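Local coordinates for protein Atg1 tMIT (Kluyveromyces marxianus, PDB 4P1N) that forms the tandem MIT region of a serine/threonine protein kinase essential in autophagy, where the kinase is required for autophagosome formation, at residues E15-F27 with T218-L231. Residues are numbered along the deposited sequence; the frame is centred on the assembly and turned at random.
Sequences ESLSAKAFVMYSF and TSLWMLEILLDEHL
The ammonium NZ of Lys20 reaches toward two carboxylates of segment 218-231, Asp228 OD2 at 4.0 Å, in the turn that follows the helix, and Glu224 OE2 at 4.5 Å, on the helix itself. Both separations exceed a salt bridge, so the pull is probably a diffuse electrostatic one. The lysine arrives there by its extended chain, with CG anti to the carbonyl carbon (chi1 -69°), and its methylenes do much of the packing: CG and CE lie against Trp221 CE3, CE at the indole edge near the ring plane, while CD meets Leu231 CD1, and CB and CG lie beside Ile225 CG1, the two side chains running in opposite directions. Trp221 is the knob of the interface, set in a hole formed by Ser16, Ala19, Lys20 and Val23. The methyl of Ala19 sits over one face of the Trp221 indole, a CH-pi contact with CB 3.9 Å from the centroid of its six-membered ring. An alanine in place of the tryptophan would probably leave this methyl without its aromatic cover and the aliphatic part of Lys20 freer to turn. Beyond the indole, Val23 spreads its two methyls against Thr218 CG2, and its CG1 presses tightly on Met222 CG. The methyl CE of Met222 then approaches Phe27 CD2 at 3.8 Å. Met24, bent at chi2 and chi3, brings its CE close to Ile225 CD1. Leu137 of the second subunit packs on Ala19 and Val23. The axes of helical segments 15-27 and 218-227 come within 9.2 Å and cross at -102°, a nearly perpendicular, largely apolar helix-helix joint between the two MIT domains of the tandem.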
loop_
_atom_site.group_PDB
_atom_site.type_symbol
_atom_site.label_atom_id
_atom_site.label_comp_id
_atom_site.label_asym_id
_atom_site.label_seq_id
_atom_site.Cartn_x
_atom_site.Cartn_y
_atom_site.Cartn_z
ATOM N N GLU B 15 1.836 -2.501 10.456
ATOM C CA GLU B 15 0.466 -2.019 10.229
ATOM C C GLU B 15 0.205 -0.681 10.909
ATOM O O GLU B 15 -0.459 0.179 10.354
ATOM C CB GLU B 15 -0.581 -3.004 10.740
ATOM C CG GLU B 15 -0.864 -4.115 9.769
ATOM C CD GLU B 15 -1.870 -5.129 10.293
ATOM O OE1 GLU B 15 -1.849 -5.430 11.500
ATOM O OE2 GLU B 15 -2.667 -5.643 9.479
ATOM N N SER B 16 0.686 -0.572 12.145
ATOM C CA SER B 16 0.613 0.654 12.957
ATOM C C SER B 16 1.349 1.859 12.293
ATOM O O SER B 16 0.837 2.964 12.237
ATOM C CB SER B 16 1.201 0.346 14.350
ATOM O OG SER B 16 1.273 1.506 15.167
ATOM N N LEU B 17 2.543 1.633 11.771
ATOM C CA LEU B 17 3.236 2.660 11.023
ATOM C C LEU B 17 2.516 3.011 9.762
ATOM O O LEU B 17 2.505 4.170 9.394
ATOM C CB LEU B 17 4.688 2.257 10.685
ATOM C CG LEU B 17 5.545 2.231 11.946
ATOM C CD1 LEU B 17 6.811 1.399 11.736
ATOM C CD2 LEU B 17 5.895 3.643 12.419
ATOM N N SER B 18 1.911 2.032 9.111
ATOM C CA SER B 18 1.208 2.249 7.830
ATOM C C SER B 18 -0.067 3.041 8.038
ATOM O O SER B 18 -0.463 3.847 7.175
ATOM C CB SER B 18 0.891 0.931 7.130
ATOM O OG SER B 18 2.080 0.261 6.752
ATOM N N ALA B 19 -0.704 2.847 9.180
ATOM C CA ALA B 19 -1.831 3.702 9.550
ATOM C C ALA B 19 -1.437 5.170 9.701
ATOM O O ALA B 19 -2.111 6.111 9.216
ATOM C CB ALA B 19 -2.462 3.188 10.828
ATOM N N LYS B 20 -0.334 5.369 10.382
ATOM C CA LYS B 20 0.256 6.687 10.503
ATOM C C LYS B 20 0.680 7.311 9.169
ATOM O O LYS B 20 0.424 8.516 8.917
ATOM C CB LYS B 20 1.478 6.606 11.429
ATOM C CG LYS B 20 1.100 6.333 12.885
ATOM C CD LYS B 20 2.293 5.949 13.762
ATOM C CE LYS B 20 1.792 5.594 15.150
ATOM N NZ LYS B 20 2.915 5.099 15.967
ATOM N N ALA B 21 1.330 6.518 8.314
ATOM C CA ALA B 21 1.732 7.022 6.993
ATOM C C ALA B 21 0.496 7.374 6.197
ATOM O O ALA B 21 0.382 8.458 5.610
ATOM C CB ALA B 21 2.577 5.984 6.260
ATOM N N PHE B 22 -0.514 6.534 6.281
ATOM C CA PHE B 22 -1.725 6.773 5.501
ATOM C C PHE B 22 -2.397 8.084 5.869
ATOM O O PHE B 22 -2.818 8.852 5.021
ATOM C CB PHE B 22 -2.727 5.606 5.694
ATOM C CG PHE B 22 -4.008 5.825 4.953
ATOM C CD1 PHE B 22 -4.098 5.504 3.605
ATOM C CD2 PHE B 22 -5.101 6.451 5.568
ATOM C CE1 PHE B 22 -5.276 5.718 2.903
ATOM C CE2 PHE B 22 -6.295 6.649 4.881
ATOM C CZ PHE B 22 -6.382 6.327 3.535
ATOM N N VAL B 23 -2.546 8.318 7.166
ATOM C CA VAL B 23 -3.221 9.510 7.646
ATOM C C VAL B 23 -2.448 10.787 7.263
ATOM O O VAL B 23 -3.007 11.800 6.888
ATOM C CB VAL B 23 -3.441 9.365 9.178
ATOM C CG1 VAL B 23 -3.741 10.668 9.810
ATOM C CG2 VAL B 23 -4.602 8.405 9.439
ATOM N N MET B 24 -1.139 10.713 7.301
ATOM C CA MET B 24 -0.310 11.835 6.937
ATOM C C MET B 24 -0.334 12.045 5.400
ATOM O O MET B 24 -0.443 13.168 4.886
ATOM C CB MET B 24 1.104 11.587 7.497
ATOM C CG MET B 24 1.945 12.838 7.641
ATOM S SD MET B 24 1.203 14.067 8.737
ATOM C CE MET B 24 0.788 13.081 10.072
ATOM N N TYR B 25 -0.239 10.955 4.661
ATOM C CA TYR B 25 -0.305 11.024 3.232
ATOM C C TYR B 25 -1.624 11.638 2.786
ATOM O O TYR B 25 -1.631 12.490 1.866
ATOM C CB TYR B 25 -0.076 9.642 2.632
ATOM C CG TYR B 25 -0.501 9.463 1.194
ATOM C CD1 TYR B 25 0.344 9.757 0.180
ATOM C CD2 TYR B 25 -1.790 8.953 0.856
ATOM C CE1 TYR B 25 -0.031 9.628 -1.125
ATOM C CE2 TYR B 25 -2.172 8.790 -0.473
ATOM C CZ TYR B 25 -1.285 9.097 -1.458
ATOM O OH TYR B 25 -1.612 8.952 -2.794
ATOM N N SER B 26 -2.733 11.199 3.388
ATOM C CA SER B 26 -4.057 11.721 2.978
ATOM C C SER B 26 -4.166 13.232 3.308
ATOM O O SER B 26 -4.805 13.973 2.596
ATOM C CB SER B 26 -5.211 10.983 3.654
ATOM O OG SER B 26 -5.026 9.574 3.631
ATOM N N PHE B 27 -3.523 13.677 4.378
ATOM C CA PHE B 27 -3.488 15.110 4.725
ATOM C C PHE B 27 -2.669 15.826 3.679
ATOM O O PHE B 27 -3.142 16.787 3.100
ATOM C CB PHE B 27 -2.968 15.283 6.171
ATOM C CG PHE B 27 -3.027 16.689 6.736
ATOM C CD1 PHE B 27 -3.888 17.670 6.242
ATOM C CD2 PHE B 27 -2.241 17.002 7.846
ATOM C CE1 PHE B 27 -3.942 18.948 6.829
ATOM C CE2 PHE B 27 -2.294 18.254 8.443
ATOM C CZ PHE B 27 -3.162 19.234 7.939
ATOM N N THR B 218 -8.235 8.672 13.754
ATOM C CA THR B 218 -7.385 9.489 12.879
ATOM C C THR B 218 -6.642 10.574 13.640
ATOM O O THR B 218 -5.420 10.697 13.471
ATOM C CB THR B 218 -8.168 10.095 11.722
ATOM O OG1 THR B 218 -8.781 9.036 10.979
ATOM C CG2 THR B 218 -7.249 10.937 10.818
ATOM N N SER B 219 -7.343 11.314 14.502
ATOM C CA SER B 219 -6.691 12.317 15.353
ATOM C C SER B 219 -5.630 11.717 16.227
ATOM O O SER B 219 -4.623 12.344 16.509
ATOM C CB SER B 219 -7.670 12.991 16.293
ATOM O OG SER B 219 -8.635 13.735 15.603
ATOM N N LEU B 220 -5.883 10.519 16.739
ATOM C CA LEU B 220 -4.954 9.893 17.627
ATOM C C LEU B 220 -3.720 9.441 16.868
ATOM O O LEU B 220 -2.619 9.644 17.331
ATOM C CB LEU B 220 -5.585 8.684 18.312
ATOM C CG LEU B 220 -6.570 9.040 19.416
ATOM C CD1 LEU B 220 -7.281 7.760 19.819
ATOM C CD2 LEU B 220 -5.880 9.677 20.619
ATOM N N TRP B 221 -3.902 8.828 15.700
ATOM C CA TRP B 221 -2.731 8.478 14.895
ATOM C C TRP B 221 -1.870 9.701 14.646
ATOM O O TRP B 221 -0.663 9.643 14.796
ATOM C CB TRP B 221 -3.109 7.878 13.563
ATOM C CG TRP B 221 -3.730 6.552 13.632
ATOM C CD1 TRP B 221 -4.948 6.199 13.099
ATOM C CD2 TRP B 221 -3.172 5.353 14.189
ATOM N NE1 TRP B 221 -5.172 4.866 13.296
ATOM C CE2 TRP B 221 -4.100 4.322 13.959
ATOM C CE3 TRP B 221 -1.968 5.049 14.809
ATOM C CZ2 TRP B 221 -3.877 3.028 14.346
ATOM C CZ3 TRP B 221 -1.739 3.743 15.224
ATOM C CH2 TRP B 221 -2.695 2.746 14.993
ATOM N N MET B 222 -2.507 10.817 14.307
ATOM C CA MET B 222 -1.796 12.079 14.007
ATOM C C MET B 222 -0.998 12.587 15.162
ATOM O O MET B 222 0.176 12.894 15.007
ATOM C CB MET B 222 -2.762 13.164 13.546
ATOM C CG MET B 222 -3.374 12.816 12.198
ATOM S SD MET B 222 -4.440 14.124 11.557
ATOM C CE MET B 222 -3.275 15.384 11.156
ATOM N N LEU B 223 -1.617 12.659 16.338
ATOM C CA LEU B 223 -0.934 13.148 17.522
ATOM C C LEU B 223 0.139 12.200 18.030
ATOM O O LEU B 223 1.129 12.648 18.639
ATOM C CB LEU B 223 -1.946 13.450 18.657
ATOM C CG LEU B 223 -2.944 14.567 18.421
ATOM C CD1 LEU B 223 -3.968 14.630 19.553
ATOM C CD2 LEU B 223 -2.221 15.889 18.289
ATOM N N GLU B 224 -0.039 10.898 17.843
ATOM C CA GLU B 224 1.023 9.955 18.246
ATOM C C GLU B 224 2.296 10.177 17.467
ATOM O O GLU B 224 3.384 10.017 17.986
ATOM C CB GLU B 224 0.586 8.505 18.109
ATOM C CG GLU B 224 -0.092 8.018 19.369
ATOM C CD GLU B 224 -1.076 6.912 19.116
ATOM O OE1 GLU B 224 -2.114 6.922 19.804
ATOM O OE2 GLU B 224 -0.813 6.052 18.241
ATOM N N ILE B 225 2.153 10.602 16.217
ATOM C CA ILE B 225 3.303 10.936 15.423
ATOM C C ILE B 225 4.158 11.966 16.163
ATOM O O ILE B 225 5.382 11.854 16.202
ATOM C CB ILE B 225 2.876 11.427 14.027
ATOM C CG1 ILE B 225 2.343 10.242 13.232
ATOM C CG2 ILE B 225 4.045 12.077 13.291
ATOM C CD1 ILE B 225 1.504 10.658 12.039
ATOM N N LEU B 226 3.499 12.938 16.778
ATOM C CA LEU B 226 4.173 14.026 17.453
ATOM C C LEU B 226 4.783 13.629 18.791
ATOM O O LEU B 226 5.629 14.343 19.299
ATOM C CB LEU B 226 3.205 15.168 17.676
ATOM C CG LEU B 226 2.511 15.765 16.446
ATOM C CD1 LEU B 226 1.689 16.974 16.843
ATOM C CD2 LEU B 226 3.570 16.155 15.418
ATOM N N LEU B 227 4.327 12.522 19.366
ATOM C CA LEU B 227 4.855 12.011 20.631
ATOM C C LEU B 227 5.827 10.873 20.399
ATOM O O LEU B 227 6.405 10.379 21.334
ATOM C CB LEU B 227 3.719 11.519 21.532
ATOM C CG LEU B 227 2.741 12.596 22.008
ATOM C CD1 LEU B 227 1.589 11.967 22.777
ATOM C CD2 LEU B 227 3.467 13.632 22.846
ATOM N N ASP B 228 5.998 10.446 19.156
ATOM C CA ASP B 228 6.891 9.351 18.871
ATOM C C ASP B 228 8.292 9.888 18.577
ATOM O O ASP B 228 8.501 10.664 17.623
ATOM C CB ASP B 228 6.348 8.545 17.691
ATOM C CG ASP B 228 7.146 7.288 17.425
ATOM O OD1 ASP B 228 8.381 7.359 17.299
ATOM O OD2 ASP B 228 6.530 6.220 17.291
ATOM N N GLU B 229 9.261 9.430 19.367
ATOM C CA GLU B 229 10.634 9.926 19.267
ATOM C C GLU B 229 11.258 9.683 17.905
ATOM O O GLU B 229 11.959 10.537 17.416
ATOM C CB GLU B 229 11.543 9.353 20.383
ATOM N N HIS B 230 10.987 8.541 17.288
ATOM C CA HIS B 230 11.523 8.259 15.961
ATOM C C HIS B 230 10.747 8.985 14.843
ATOM O O HIS B 230 11.153 8.866 13.707
ATOM C CB HIS B 230 11.507 6.749 15.587
ATOM C CG HIS B 230 11.436 5.792 16.744
ATOM N ND1 HIS B 230 10.245 5.250 17.185
ATOM C CD2 HIS B 230 12.409 5.228 17.506
ATOM C CE1 HIS B 230 10.484 4.423 18.189
ATOM N NE2 HIS B 230 11.789 4.393 18.405
ATOM N N LEU B 231 9.631 9.671 15.146
ATOM C CA LEU B 231 8.780 10.309 14.116
ATOM C C LEU B 231 8.539 11.810 14.311
ATOM O O LEU B 231 8.143 12.493 13.368
ATOM C CB LEU B 231 7.407 9.660 14.096
ATOM C CG LEU B 231 7.323 8.155 13.926
ATOM C CD1 LEU B 231 5.846 7.759 13.820
ATOM C CD2 LEU B 231 8.099 7.716 12.699
#